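Local coordinates for protein putative sugar phosphate isomerase (Acidithiobacillus ferrooxidans, PDB 3L2H) that is a cupin-family protein, probably binds a metal ion, and may act as a sugar phosphate isomerase, at residues A30-K35 with H49-E54; Y73-K78 with T114-V119; N133-L138 with D149-R154; L64-E69 with V128-N133. One frame throughout, in Å; residues are numbered along the deposited sequence. Where two conformers were deposited one is given.

Contact 1 closes first along the chain, pairing strand 27-36 with strand 46-53 across a short helical connection. Strand 64-65 then opens contact 4, whose loop of 58 residues ends at strand 126-131. Nested inside that loop is contact 2, which joins strands 70-76 and 115-122. Contacts 1 and 2 belong to one six-stranded antiparallel sheet, where strands 46-53 and 115-122 are neighbours. Contact 3 follows contact 4 in series, closing the 136-141/144-149 hairpin at the far side of the chain's centre from contact 1. It shares Asn-133 with contact 4, and both reach a separate four-stranded sheet, where a salt bridge from Arg-137 to Asp-130 joins them.

Contact 1 of 4, residues A30-K35 with H49-E54; sequences AVRVNK and HLIQIE. With CXS (3-cyclohexyl-1-propylsulfonic acid), chain L.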
loop_
_atom_site.group_PDB
_atom_site.type_symbol
_atom_site.label_atom_id
_atom_site.label_comp_id
_atom_site.label_asym_id
_atom_site.label_seq_id
_atom_site.Cartn_x
_atom_site.Cartn_y
_atom_site.Cartn_z
ATOM N N ALA B 30 30.306 7.723 10.703
ATOM C CA ALA B 30 29.167 6.841 11.029
ATOM C C ALA B 30 29.534 5.400 10.644
ATOM O O ALA B 30 29.104 4.883 9.598
ATOM C CB ALA B 30 27.883 7.282 10.351
ATOM N N VAL B 31 30.305 4.776 11.529
ATOM C CA VAL B 31 30.904 3.480 11.308
ATOM C C VAL B 31 30.348 2.584 12.378
ATOM O O VAL B 31 30.416 2.907 13.555
ATOM C CB VAL B 31 32.452 3.523 11.411
ATOM C CG1 VAL B 31 33.052 2.145 11.203
ATOM C CG2 VAL B 31 33.017 4.510 10.398
ATOM N N ARG B 32 29.784 1.452 11.971
ATOM C CA ARG B 32 29.185 0.534 12.925
ATOM C C ARG B 32 29.261 -0.931 12.471
ATOM O O ARG B 32 29.300 -1.214 11.268
ATOM C CB ARG B 32 27.725 0.973 13.166
ATOM C CG ARG B 32 26.669 0.356 12.263
ATOM C CD ARG B 32 25.395 1.248 12.305
ATOM N NE ARG B 32 24.244 0.602 11.715
ATOM C CZ ARG B 32 23.056 1.177 11.629
ATOM N NH1 ARG B 32 22.865 2.427 12.077
ATOM N NH2 ARG B 32 22.065 0.509 11.095
ATOM N N VAL B 33 29.314 -1.855 13.434
ATOM C CA VAL B 33 29.182 -3.268 13.122
ATOM C C VAL B 33 27.687 -3.465 13.102
ATOM O O VAL B 33 27.010 -3.104 14.057
ATOM C CB VAL B 33 29.870 -4.193 14.137
ATOM C CG1 VAL B 33 29.487 -5.645 13.871
ATOM C CG2 VAL B 33 31.375 -4.012 14.013
ATOM N N ASN B 34 27.161 -3.971 11.996
ATOM C CA ASN B 34 25.737 -4.183 11.826
ATOM C C ASN B 34 25.425 -5.648 11.641
ATOM O O ASN B 34 25.938 -6.282 10.701
ATOM C CB ASN B 34 25.243 -3.410 10.599
ATOM C CG ASN B 34 23.752 -3.298 10.561
ATOM O OD1 ASN B 34 23.179 -2.315 11.086
ATOM N ND2 ASN B 34 23.099 -4.247 9.908
ATOM N N LYS B 35 24.606 -6.185 12.532
ATOM C CA LYS B 35 24.108 -7.542 12.459
ATOM C C LYS B 35 22.615 -7.487 12.128
ATOM O O LYS B 35 21.805 -7.073 12.950
ATOM C CB LYS B 35 24.348 -8.261 13.782
ATOM C CG LYS B 35 25.879 -8.392 14.136
ATOM C CD LYS B 35 26.097 -9.072 15.521
ATOM C CE LYS B 35 27.555 -9.067 15.896
ATOM N NZ LYS B 35 27.783 -9.870 17.188
ATOM N N HIS B 49 18.112 -4.636 13.468
ATOM C CA HIS B 49 19.558 -4.624 13.430
ATOM C C HIS B 49 20.116 -4.485 14.849
ATOM O O HIS B 49 19.701 -3.606 15.612
ATOM C CB HIS B 49 20.049 -3.446 12.581
ATOM C CG HIS B 49 19.556 -3.457 11.170
ATOM N ND1 HIS B 49 20.197 -4.160 10.165
ATOM C CD2 HIS B 49 18.471 -2.878 10.592
ATOM C CE1 HIS B 49 19.552 -3.970 9.024
ATOM N NE2 HIS B 49 18.502 -3.196 9.257
ATOM N N LEU B 50 21.069 -5.330 15.178
ATOM C CA LEU B 50 21.854 -5.153 16.388
ATOM C C LEU B 50 23.161 -4.469 15.975
ATOM O O LEU B 50 23.925 -4.983 15.150
ATOM C CB LEU B 50 22.074 -6.472 17.088
ATOM C CG LEU B 50 22.714 -6.172 18.451
ATOM C CD1 LEU B 50 22.008 -6.929 19.537
ATOM C CD2 LEU B 50 24.231 -6.411 18.434
ATOM N N ILE B 51 23.376 -3.270 16.478
ATOM C CA ILE B 51 24.503 -2.449 16.022
ATOM C C ILE B 51 25.463 -2.195 17.164
ATOM O O ILE B 51 25.063 -2.155 18.336
ATOM C CB ILE B 51 24.035 -1.102 15.344
ATOM C CG1 ILE B 51 23.502 -0.116 16.374
ATOM C CG2 ILE B 51 22.965 -1.378 14.294
ATOM C CD1 ILE B 51 23.325 1.302 15.863
ATOM N N GLN B 52 26.730 -2.062 16.812
ATOM C CA GLN B 52 27.784 -1.711 17.757
ATOM C C GLN B 52 28.499 -0.475 17.188
ATOM O O GLN B 52 28.952 -0.521 16.046
ATOM C CB GLN B 52 28.788 -2.849 17.950
ATOM C CG GLN B 52 28.150 -4.196 18.283
ATOM C CD GLN B 52 29.139 -5.339 18.197
ATOM O OE1 GLN B 52 30.204 -5.209 17.588
ATOM N NE2 GLN B 52 28.797 -6.480 18.817
ATOM N N ILE B 53 28.575 0.576 18.004
ATOM C CA ILE B 53 29.187 1.843 17.672
ATOM C C ILE B 53 30.303 2.063 18.653
ATOM O O ILE B 53 30.070 2.192 19.880
ATOM C CB ILE B 53 28.171 2.991 17.797
ATOM C CG1 ILE B 53 26.922 2.684 16.969
ATOM C CG2 ILE B 53 28.818 4.336 17.420
ATOM C CD1 ILE B 53 25.863 3.757 17.063
ATOM N N GLU B 54 31.518 2.121 18.142
ATOM C CA GLU B 54 32.673 2.318 19.002
ATOM C C GLU B 54 32.827 3.774 19.428
ATOM O O GLU B 54 32.282 4.690 18.793
ATOM C CB GLU B 54 33.958 1.813 18.330
ATOM C CG GLU B 54 34.005 0.327 18.073
ATOM C CD GLU B 54 33.650 -0.558 19.284
ATOM O OE1 GLU B 54 33.796 -0.145 20.436
ATOM O OE2 GLU B 54 33.209 -1.710 19.090
HETATM S S CXS L . 26.326 -8.664 20.581
HETATM O O1 CXS L . 26.807 -7.288 20.943
HETATM O O2 CXS L . 27.168 -9.681 21.230
HETATM O O3 CXS L . 26.370 -8.858 19.124
HETATM C C1 CXS L . 24.772 -8.855 21.216
HETATM C C2 CXS L . 24.740 -8.535 22.703
HETATM C C3 CXS L . 23.360 -8.715 23.310
HETATM N N CXS L . 23.344 -8.838 24.746
HETATM C C4 CXS L . 22.113 -9.209 25.426
HETATM C C5 CXS L . 21.045 -8.119 25.284
HETATM C C6 CXS L . 19.743 -8.585 25.935
HETATM C C7 CXS L . 19.940 -8.958 27.404
HETATM C C8 CXS L . 21.113 -9.913 27.604
HETATM C C9 CXS L . 22.375 -9.443 26.916
HETATM O O HOH W 1 32.124 1.773 15.357
HETATM O O HOH W 2 29.764 -9.426 19.874
#
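Asn-34 and His-49 meet through a side-chain hydrogen bond, ND2 of Asn-34 giving its proton to ND1 of His-49 at 2.9 Å and 164°. ND1 of His-49 lies close to the amide plane of Asn-34, while ND2 is tilted 33° from the ring plane, the two planes standing 52° apart. The other end of the amide is held too: in one of its two conformers Arg-32 grips Asn-34 OD1 side-on with NE and NH2, so an asparagine, donor at one end and acceptor at the other, suits the place between them. CG2 of Ile-51 lies over one face of this guanidinium, offset toward its rim, 3.5 Å from NE of Arg-32. Strands 27-36 and 46-53 are antiparallel neighbours in the larger sheet of the cupin jelly-roll; Val-33 pairs with Gln-52 and Lys-35 with Leu-50 in hydrogen-bonded pairs, flanking the non-hydrogen-bonded pair of Asn-34 and Ile-51. The face bearing Val-33, Lys-35, Leu-50 and Gln-52 receives the sulfonate of a 3-cyclohexyl-1-propylsulfonic acid, probably from the crystallisation liquor. Lys-35, extended beyond CG, brings NZ to within 2.6 Å of sulfonate O3, and NE2 of Gln-52 donates to O1 at 3.0 Å. Val-33 lies alongside Gln-52, its CB 3.6 Å from OE1. Further out, NZ of Lys-35 also bonds to the carbonyl of Ile-14, while Leu-50 packs on Tyr-73 of the second subunit.

Contact 2 of 4, residues Y73-K78 with T114-V119; sequences YVLSGK and TLVCLV
The ring of Tyr-73 has CD2 of Leu-75 at its edge, in plane, and across the strands its CB lies 4.4 Å from CB of Leu-118. With CG anti to the backbone N (chi1 -175°), the ring leads away from strand 115-122, and the residue packs on Leu-75 of the second subunit. Leu-75 turns its CD1 to CG of Leu-118 at 4.0 Å; its own branched chain also packs on Tyr-73 of that subunit, so leucine serves both neighbours. On the face of Val-74 and Cys-117, CG2 of the valine meets SG of Cys-117 at 4.1 Å, while its CG1 reaches CD1 of Leu-115, crossing it at about a right angle. Valine, leucine and a small thiol fill this buried face. Val-116 O accepts two backbone bonds, from Leu-75 N at 2.8 Å and from Ser-76 N at 3.1 Å, the latter on a lone pair. The small OG hydroxyl of Ser-76 donates to a water that bonds to Thr-114 O. Gly-77, at positive phi (74°), passes close to Thr-114 O, which suits a residue without a side chain. Two successive residues facing Val-116 make a classic beta bulge, set here in the larger sheet of a cupin fold.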
loop_
_atom_site.group_PDB
_atom_site.type_symbol
_atom_site.label_atom_id
_atom_site.label_comp_id
_atom_site.label_asym_id
_atom_site.label_seq_id
_atom_site.Cartn_x
_atom_site.Cartn_y
_atom_site.Cartn_z
ATOM N N TYR B 73 16.630 1.031 20.520
ATOM C CA TYR B 73 16.550 0.556 21.913
ATOM C C TYR B 73 17.966 0.259 22.382
ATOM O O TYR B 73 18.699 -0.499 21.742
ATOM C CB TYR B 73 15.609 -0.653 22.076
ATOM C CG TYR B 73 15.407 -1.107 23.521
ATOM C CD1 TYR B 73 14.423 -0.535 24.300
ATOM C CD2 TYR B 73 16.192 -2.092 24.100
ATOM C CE1 TYR B 73 14.211 -0.916 25.621
ATOM C CE2 TYR B 73 15.991 -2.475 25.447
ATOM C CZ TYR B 73 14.994 -1.879 26.195
ATOM O OH TYR B 73 14.714 -2.236 27.500
ATOM N N VAL B 74 18.386 0.922 23.444
ATOM C CA VAL B 74 19.785 0.822 23.889
ATOM C C VAL B 74 19.960 -0.398 24.764
ATOM O O VAL B 74 19.285 -0.533 25.774
ATOM C CB VAL B 74 20.233 2.057 24.655
ATOM C CG1 VAL B 74 21.734 1.933 25.073
ATOM C CG2 VAL B 74 20.008 3.337 23.835
ATOM N N LEU B 75 20.870 -1.283 24.370
ATOM C CA LEU B 75 21.168 -2.489 25.132
ATOM C C LEU B 75 22.336 -2.289 26.090
ATOM O O LEU B 75 22.287 -2.797 27.200
ATOM C CB LEU B 75 21.461 -3.660 24.193
ATOM C CG LEU B 75 20.278 -4.092 23.312
ATOM C CD1 LEU B 75 20.710 -5.170 22.254
ATOM C CD2 LEU B 75 19.083 -4.578 24.134
ATOM N N SER B 76 23.402 -1.614 25.658
ATOM C CA SER B 76 24.511 -1.342 26.583
ATOM C C SER B 76 25.318 -0.162 26.125
ATOM O O SER B 76 25.251 0.259 24.953
ATOM C CB SER B 76 25.448 -2.544 26.762
ATOM O OG SER B 76 26.153 -2.837 25.597
ATOM N N GLY B 77 26.085 0.363 27.075
ATOM C CA GLY B 77 26.872 1.556 26.886
ATOM C C GLY B 77 26.034 2.827 26.877
ATOM O O GLY B 77 24.831 2.791 27.162
ATOM N N LYS B 78 26.679 3.934 26.501
ATOM C CA LYS B 78 26.085 5.263 26.541
ATOM C C LYS B 78 26.330 6.032 25.272
ATOM O O LYS B 78 27.297 5.795 24.586
ATOM C CB LYS B 78 26.682 6.041 27.710
ATOM C CG LYS B 78 26.426 5.401 29.060
ATOM C CD LYS B 78 27.101 6.146 30.193
ATOM C CE LYS B 78 26.511 5.741 31.579
ATOM N NZ LYS B 78 27.351 6.276 32.744
ATOM N N THR B 114 31.699 0.356 24.138
ATOM C CA THR B 114 30.915 0.216 22.920
ATOM C C THR B 114 29.461 0.545 23.190
ATOM O O THR B 114 28.915 0.122 24.206
ATOM C CB THR B 114 30.974 -1.248 22.407
ATOM O OG1 THR B 114 32.353 -1.642 22.363
ATOM C CG2 THR B 114 30.271 -1.391 21.017
ATOM N N LEU B 115 28.826 1.241 22.256
ATOM C CA LEU B 115 27.386 1.513 22.350
ATOM C C LEU B 115 26.693 0.445 21.556
ATOM O O LEU B 115 26.967 0.312 20.354
ATOM C CB LEU B 115 27.075 2.908 21.844
ATOM C CG LEU B 115 25.609 3.321 21.698
ATOM C CD1 LEU B 115 24.844 3.216 23.029
ATOM C CD2 LEU B 115 25.511 4.762 21.160
ATOM N N VAL B 116 25.810 -0.331 22.204
ATOM C CA VAL B 116 25.142 -1.445 21.543
ATOM C C VAL B 116 23.615 -1.251 21.595
ATOM O O VAL B 116 23.035 -1.073 22.652
ATOM C CB VAL B 116 25.564 -2.812 22.148
ATOM C CG1 VAL B 116 24.906 -3.998 21.417
ATOM C CG2 VAL B 116 27.110 -2.924 22.147
ATOM N N CYS B 117 22.991 -1.228 20.424
ATOM C CA CYS B 117 21.573 -0.946 20.276
ATOM C C CYS B 117 20.897 -1.868 19.301
ATOM O O CYS B 117 21.530 -2.425 18.402
ATOM C CB CYS B 117 21.344 0.453 19.676
ATOM S SG CYS B 117 22.079 1.798 20.658
ATOM N N LEU B 118 19.594 -1.977 19.483
ATOM C CA LEU B 118 18.712 -2.532 18.496
ATOM C C LEU B 118 18.143 -1.362 17.713
ATOM O O LEU B 118 17.669 -0.383 18.311
ATOM C CB LEU B 118 17.552 -3.284 19.128
ATOM C CG LEU B 118 17.725 -4.700 19.558
ATOM C CD1 LEU B 118 16.365 -5.153 20.119
ATOM C CD2 LEU B 118 18.221 -5.558 18.347
ATOM N N VAL B 119 18.273 -1.413 16.397
ATOM C CA VAL B 119 17.665 -0.457 15.510
ATOM C C VAL B 119 16.530 -1.173 14.738
ATOM O O VAL B 119 16.741 -2.232 14.117
ATOM C CB VAL B 119 18.695 0.191 14.568
ATOM C CG1 VAL B 119 17.971 1.125 13.599
ATOM C CG2 VAL B 119 19.750 0.953 15.382
HETATM O O HOH W 3 28.721 -1.919 25.887
#

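Contact 3 of 4, residues N133-L138 with D149-R154; sequences NQHKRL and DMADIR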
loop_
_atom_site.group_PDB
_atom_site.type_symbol
_atom_site.label_atom_id
_atom_site.label_comp_id
_atom_site.label_asym_id
_atom_site.label_seq_id
_atom_site.Cartn_x
_atom_site.Cartn_y
_atom_site.Cartn_z
ATOM N N ASN B 133 22.353 18.438 7.144
ATOM C CA ASN B 133 23.729 18.943 7.295
ATOM C C ASN B 133 24.513 18.845 6.006
ATOM O O ASN B 133 25.533 19.558 5.853
ATOM C CB ASN B 133 24.492 18.257 8.442
ATOM C CG ASN B 133 23.912 18.616 9.818
ATOM O OD1 ASN B 133 23.182 19.615 9.960
ATOM N ND2 ASN B 133 24.218 17.814 10.806
ATOM N N GLN B 134 24.033 18.033 5.073
ATOM C CA GLN B 134 24.625 17.956 3.772
ATOM C C GLN B 134 23.818 18.760 2.715
ATOM O O GLN B 134 24.223 18.778 1.590
ATOM C CB GLN B 134 24.748 16.490 3.308
ATOM C CG GLN B 134 25.488 15.577 4.336
ATOM C CD GLN B 134 26.815 16.129 4.753
ATOM O OE1 GLN B 134 27.544 16.699 3.930
ATOM N NE2 GLN B 134 27.153 15.998 6.025
ATOM N N HIS B 135 22.694 19.368 3.086
ATOM C CA HIS B 135 21.860 20.119 2.145
ATOM C C HIS B 135 21.370 19.219 1.002
ATOM O O HIS B 135 21.329 19.638 -0.160
ATOM C CB HIS B 135 22.653 21.335 1.624
ATOM C CG HIS B 135 21.821 22.464 1.142
ATOM N ND1 HIS B 135 21.886 22.933 -0.162
ATOM C CD2 HIS B 135 20.897 23.224 1.772
ATOM C CE1 HIS B 135 21.065 23.964 -0.288
ATOM N NE2 HIS B 135 20.429 24.145 0.858
ATOM N N LYS B 136 20.996 17.984 1.344
ATOM C CA LYS B 136 20.535 17.017 0.352
ATOM C C LYS B 136 19.225 16.327 0.740
ATOM O O LYS B 136 18.984 16.057 1.898
ATOM C CB LYS B 136 21.608 15.934 0.125
ATOM C CG LYS B 136 22.880 16.458 -0.581
ATOM C CD LYS B 136 23.917 15.445 -0.585
ATOM C CE LYS B 136 25.332 16.032 -0.929
ATOM N NZ LYS B 136 25.279 17.024 -2.013
ATOM N N ARG B 137 18.441 16.008 -0.278
ATOM C CA ARG B 137 17.226 15.240 -0.138
ATOM C C ARG B 137 17.391 14.015 -1.013
ATOM O O ARG B 137 17.775 14.131 -2.185
ATOM C CB ARG B 137 16.006 16.036 -0.584
ATOM C CG ARG B 137 14.701 15.214 -0.561
ATOM C CD ARG B 137 13.464 16.103 -0.593
ATOM N NE ARG B 137 13.239 16.711 0.703
ATOM C CZ ARG B 137 12.225 17.521 0.973
ATOM N NH1 ARG B 137 11.321 17.804 0.031
ATOM N NH2 ARG B 137 12.089 18.027 2.180
ATOM N N LEU B 138 17.093 12.855 -0.440
ATOM C CA LEU B 138 17.091 11.599 -1.186
ATOM C C LEU B 138 15.652 11.129 -1.450
ATOM O O LEU B 138 14.897 11.000 -0.523
ATOM C CB LEU B 138 17.792 10.525 -0.396
ATOM C CG LEU B 138 17.717 9.094 -0.944
ATOM C CD1 LEU B 138 18.492 8.961 -2.225
ATOM C CD2 LEU B 138 18.221 8.110 0.127
ATOM N N ASP B 149 20.419 18.233 -4.449
ATOM C CA ASP B 149 20.774 19.334 -3.558
ATOM C C ASP B 149 19.507 20.106 -3.219
ATOM O O ASP B 149 18.668 20.328 -4.059
ATOM C CB ASP B 149 21.759 20.290 -4.211
ATOM C CG ASP B 149 22.165 21.447 -3.267
ATOM O OD1 ASP B 149 23.077 21.232 -2.446
ATOM O OD2 ASP B 149 21.600 22.579 -3.391
HETATM N N MSE B 150 19.377 20.556 -1.984
HETATM C CA MSE B 150 18.113 21.138 -1.585
HETATM C C MSE B 150 17.776 22.441 -2.332
HETATM O O MSE B 150 16.596 22.741 -2.551
HETATM C CB MSE B 150 18.089 21.323 -0.062
HETATM C CG MSE B 150 17.786 20.009 0.721
HETATM SE SE MSE B 150 17.983 20.438 2.625
HETATM C CE MSE B 150 17.407 18.706 3.315
ATOM N N ALA B 151 18.777 23.188 -2.763
ATOM C CA ALA B 151 18.550 24.396 -3.515
ATOM C C ALA B 151 18.016 24.150 -4.928
ATOM O O ALA B 151 17.509 25.076 -5.558
ATOM C CB ALA B 151 19.863 25.249 -3.583
ATOM N N ASP B 152 18.130 22.904 -5.411
ATOM C CA ASP B 152 17.695 22.523 -6.756
ATOM C C ASP B 152 16.272 21.967 -6.780
ATOM O O ASP B 152 15.822 21.407 -7.801
ATOM C CB ASP B 152 18.664 21.498 -7.338
ATOM C CG ASP B 152 20.037 22.081 -7.582
ATOM O OD1 ASP B 152 20.099 23.318 -7.826
ATOM O OD2 ASP B 152 21.017 21.305 -7.576
ATOM N N ILE B 153 15.564 22.113 -5.660
ATOM C CA ILE B 153 14.223 21.586 -5.555
ATOM C C ILE B 153 13.234 22.745 -5.595
ATOM O O ILE B 153 13.249 23.630 -4.733
ATOM C CB ILE B 153 14.019 20.766 -4.269
ATOM C CG1 ILE B 153 15.040 19.636 -4.181
ATOM C CG2 ILE B 153 12.589 20.201 -4.179
ATOM C CD1 ILE B 153 15.043 19.005 -2.751
ATOM N N ARG B 154 12.368 22.738 -6.595
ATOM C CA ARG B 154 11.326 23.756 -6.682
ATOM C C ARG B 154 10.099 23.207 -5.981
ATOM O O ARG B 154 9.504 22.240 -6.447
ATOM C CB ARG B 154 10.999 24.097 -8.133
ATOM C CG ARG B 154 12.182 24.533 -9.006
ATOM C CD ARG B 154 12.684 26.027 -8.796
ATOM N NE ARG B 154 13.332 26.259 -7.510
ATOM C CZ ARG B 154 14.578 25.909 -7.210
ATOM N NH1 ARG B 154 15.371 25.322 -8.098
ATOM N NH2 ARG B 154 15.034 26.187 -6.018
HETATM O O HOH W 4 24.601 19.484 -1.217
#
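The backbone N of Met-150, a selenomethionine, donates to His-135 O at 2.8 Å, the shortest hydrogen bond between the two segments. Beside it Asp-149 takes two donors: OD1 accepts from His-135 ND1 at 3.1 Å, and OD2 from the backbone N of Ala-151 at 3.0 Å. Both come from above the carboxylate plane, and the imidazole and carboxylate planes stand 61° apart. The bond from Ala-151 N makes an Asx turn, for which the short aspartate side chain is well suited, leading into the 3-10 segment 150-151. Over one face of the His-135 ring sits CB of Met-150, in a CH-pi contact 3.8 Å from the ring centroid. The Met-150 chain, extended beyond CG, carries CE to Lys-136 O at 3.4 Å. The contact closes the base of the antiparallel hairpin 136-141/144-149, where Lys-136 and Asp-149 form a non-hydrogen-bonded pair; His-135 and Lys-136 both face Tyr-131, a G1 beta bulge. Farther along the strand, CD1 of Ile-153 touches CB of Arg-137 at 3.8 Å, apolar branch against aliphatic stem. The guanidinium of Arg-137 lies beyond, in salt bridges with Asp-130 and with Glu-144 of the third subunit.

Contact 4 of 4, residues L64-E69 with V128-N133; sequences LHHYEE and VVDYPN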
loop_
_atom_site.group_PDB
_atom_site.type_symbol
_atom_site.label_atom_id
_atom_site.label_comp_id
_atom_site.label_asym_id
_atom_site.label_seq_id
_atom_site.Cartn_x
_atom_site.Cartn_y
_atom_site.Cartn_z
ATOM N N LEU B 64 16.231 12.700 8.447
ATOM C CA LEU B 64 14.798 12.738 8.688
ATOM C C LEU B 64 14.118 11.918 7.613
ATOM O O LEU B 64 14.299 12.180 6.418
ATOM C CB LEU B 64 14.286 14.177 8.591
ATOM C CG LEU B 64 12.785 14.369 8.784
ATOM C CD1 LEU B 64 12.358 14.102 10.225
ATOM C CD2 LEU B 64 12.405 15.789 8.394
ATOM N N HIS B 65 13.336 10.924 8.022
ATOM C CA HIS B 65 12.510 10.146 7.091
ATOM C C HIS B 65 11.119 10.771 6.937
ATOM O O HIS B 65 10.497 11.192 7.903
ATOM C CB HIS B 65 12.277 8.728 7.608
ATOM C CG HIS B 65 13.469 7.838 7.566
ATOM N ND1 HIS B 65 13.765 7.065 6.471
ATOM C CD2 HIS B 65 14.382 7.517 8.514
ATOM C CE1 HIS B 65 14.861 6.364 6.718
ATOM N NE2 HIS B 65 15.255 6.620 7.948
ATOM N N HIS B 66 10.605 10.754 5.732
ATOM C CA HIS B 66 9.276 11.256 5.476
ATOM C C HIS B 66 8.190 10.167 5.519
ATOM O O HIS B 66 7.028 10.510 5.712
ATOM C CB HIS B 66 9.226 11.917 4.082
ATOM C CG HIS B 66 10.006 13.185 3.980
ATOM N ND1 HIS B 66 9.557 14.273 3.263
ATOM C CD2 HIS B 66 11.206 13.543 4.504
ATOM C CE1 HIS B 66 10.452 15.239 3.351
ATOM N NE2 HIS B 66 11.458 14.823 4.101
ATOM N N TYR B 67 8.549 8.904 5.277
ATOM C CA TYR B 67 7.576 7.799 5.223
ATOM C C TYR B 67 7.919 6.599 6.103
ATOM O O TYR B 67 7.009 5.943 6.635
ATOM C CB TYR B 67 7.401 7.303 3.755
ATOM C CG TYR B 67 6.634 8.281 2.920
ATOM C CD1 TYR B 67 5.244 8.266 2.906
ATOM C CD2 TYR B 67 7.284 9.264 2.206
ATOM C CE1 TYR B 67 4.539 9.217 2.170
ATOM C CE2 TYR B 67 6.583 10.238 1.450
ATOM C CZ TYR B 67 5.233 10.196 1.427
ATOM O OH TYR B 67 4.509 11.128 0.716
ATOM N N GLU B 68 9.186 6.254 6.223
ATOM C CA GLU B 68 9.573 5.134 7.089
ATOM C C GLU B 68 9.762 5.543 8.557
ATOM O O GLU B 68 10.490 6.498 8.858
ATOM C CB GLU B 68 10.864 4.463 6.620
ATOM C CG GLU B 68 10.783 3.645 5.321
ATOM C CD GLU B 68 12.091 2.970 4.944
ATOM O OE1 GLU B 68 13.118 3.196 5.629
ATOM O OE2 GLU B 68 12.118 2.159 3.960
ATOM N N GLU B 69 9.080 4.838 9.467
ATOM C CA GLU B 69 9.345 4.967 10.890
ATOM C C GLU B 69 10.654 4.270 11.272
ATOM O O GLU B 69 11.096 3.333 10.611
ATOM C CB GLU B 69 8.161 4.387 11.705
ATOM C CG GLU B 69 6.945 5.303 11.544
ATOM C CD GLU B 69 5.763 4.883 12.361
ATOM O OE1 GLU B 69 5.724 3.705 12.743
ATOM O OE2 GLU B 69 4.880 5.744 12.588
ATOM N N VAL B 128 11.417 9.263 1.341
ATOM C CA VAL B 128 12.137 10.483 1.088
ATOM C C VAL B 128 12.925 10.707 2.368
ATOM O O VAL B 128 12.370 10.580 3.472
ATOM C CB VAL B 128 11.223 11.660 0.784
ATOM C CG1 VAL B 128 12.083 12.938 0.552
ATOM C CG2 VAL B 128 10.302 11.360 -0.420
ATOM N N VAL B 129 14.215 10.966 2.244
ATOM C CA VAL B 129 15.036 11.173 3.415
ATOM C C VAL B 129 15.815 12.450 3.262
ATOM O O VAL B 129 16.471 12.649 2.233
ATOM C CB VAL B 129 16.009 10.023 3.645
ATOM C CG1 VAL B 129 16.818 10.273 4.974
ATOM C CG2 VAL B 129 15.277 8.671 3.635
ATOM N N ASP B 130 15.776 13.305 4.287
ATOM C CA ASP B 130 16.517 14.547 4.269
ATOM C C ASP B 130 17.786 14.400 5.068
ATOM O O ASP B 130 17.779 13.790 6.134
ATOM C CB ASP B 130 15.725 15.697 4.842
ATOM C CG ASP B 130 14.653 16.185 3.896
ATOM O OD1 ASP B 130 14.848 16.003 2.676
ATOM O OD2 ASP B 130 13.595 16.661 4.368
ATOM N N TYR B 131 18.877 14.925 4.505
ATOM C CA TYR B 131 20.159 15.033 5.210
ATOM C C TYR B 131 20.475 16.515 5.386
ATOM O O TYR B 131 21.232 17.100 4.603
ATOM C CB TYR B 131 21.249 14.297 4.446
ATOM C CG TYR B 131 20.963 12.837 4.251
ATOM C CD1 TYR B 131 21.123 11.935 5.279
ATOM C CD2 TYR B 131 20.515 12.369 3.036
ATOM C CE1 TYR B 131 20.872 10.598 5.111
ATOM C CE2 TYR B 131 20.239 11.021 2.849
ATOM C CZ TYR B 131 20.442 10.143 3.877
ATOM O OH TYR B 131 20.154 8.803 3.692
ATOM N N PRO B 132 19.888 17.137 6.408
ATOM C CA PRO B 132 19.986 18.609 6.465
ATOM C C PRO B 132 21.428 19.155 6.516
ATOM O O PRO B 132 21.682 20.225 5.950
ATOM C CB PRO B 132 19.213 18.980 7.727
ATOM C CG PRO B 132 18.297 17.770 8.029
ATOM C CD PRO B 132 19.012 16.567 7.465
ATOM N N ASN B 133 22.353 18.438 7.144
ATOM C CA ASN B 133 23.729 18.943 7.295
ATOM C C ASN B 133 24.513 18.845 6.006
ATOM O O ASN B 133 25.533 19.558 5.853
ATOM C CB ASN B 133 24.492 18.257 8.442
ATOM C CG ASN B 133 23.912 18.616 9.818
ATOM O OD1 ASN B 133 23.182 19.615 9.960
ATOM N ND2 ASN B 133 24.218 17.814 10.806
#
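Leu-64 forms the hydrogen-bonded antiparallel pair with Asp-130, its N donating to Asp-130 O at 3.0 Å and its O accepting from Asp-130 N at 2.8 Å. His-65, in the non-hydrogen-bonded pair, runs side by side with Val-129, whose CG2 comes to 3.6 Å from His-65 ND1; that nitrogen is hydrogen-bonded to OD2 of Asp-127. His-66 N then donates to Val-128 O at 2.9 Å, continuing the ladder. NE2 of His-66 donates to Asp-130 OD2 at 2.8 Å and 163°, the oxygen lying in the ring plane but itself met from well above the carboxylate plane, the two planes 85° apart. CG1 of Val-128 sits over the centre of one ring face, 3.9 Å from the centroid, so a histidine here offers an apolar face and a polar edge together. CG of His-66 is beside its backbone N (chi1 -69°), which brings the ring over Val-128. OD1 of Asp-130 is engaged elsewhere by Arg-137, which probably helps fix the orientation of the carboxylate. Tyr-67 follows, its CE2 4.3 Å from CG2 of Val-128, while its hydroxyl bonds to Asn-142 of the third subunit. The buried N of Val-128 lies at the edge of the Tyr-67 ring, without a hydrogen-bond partner. Within this chain, strand 64-65 is an outermost strand of the four-stranded antiparallel sheet, beside strand 126-131, whose other neighbour is strand 136-141.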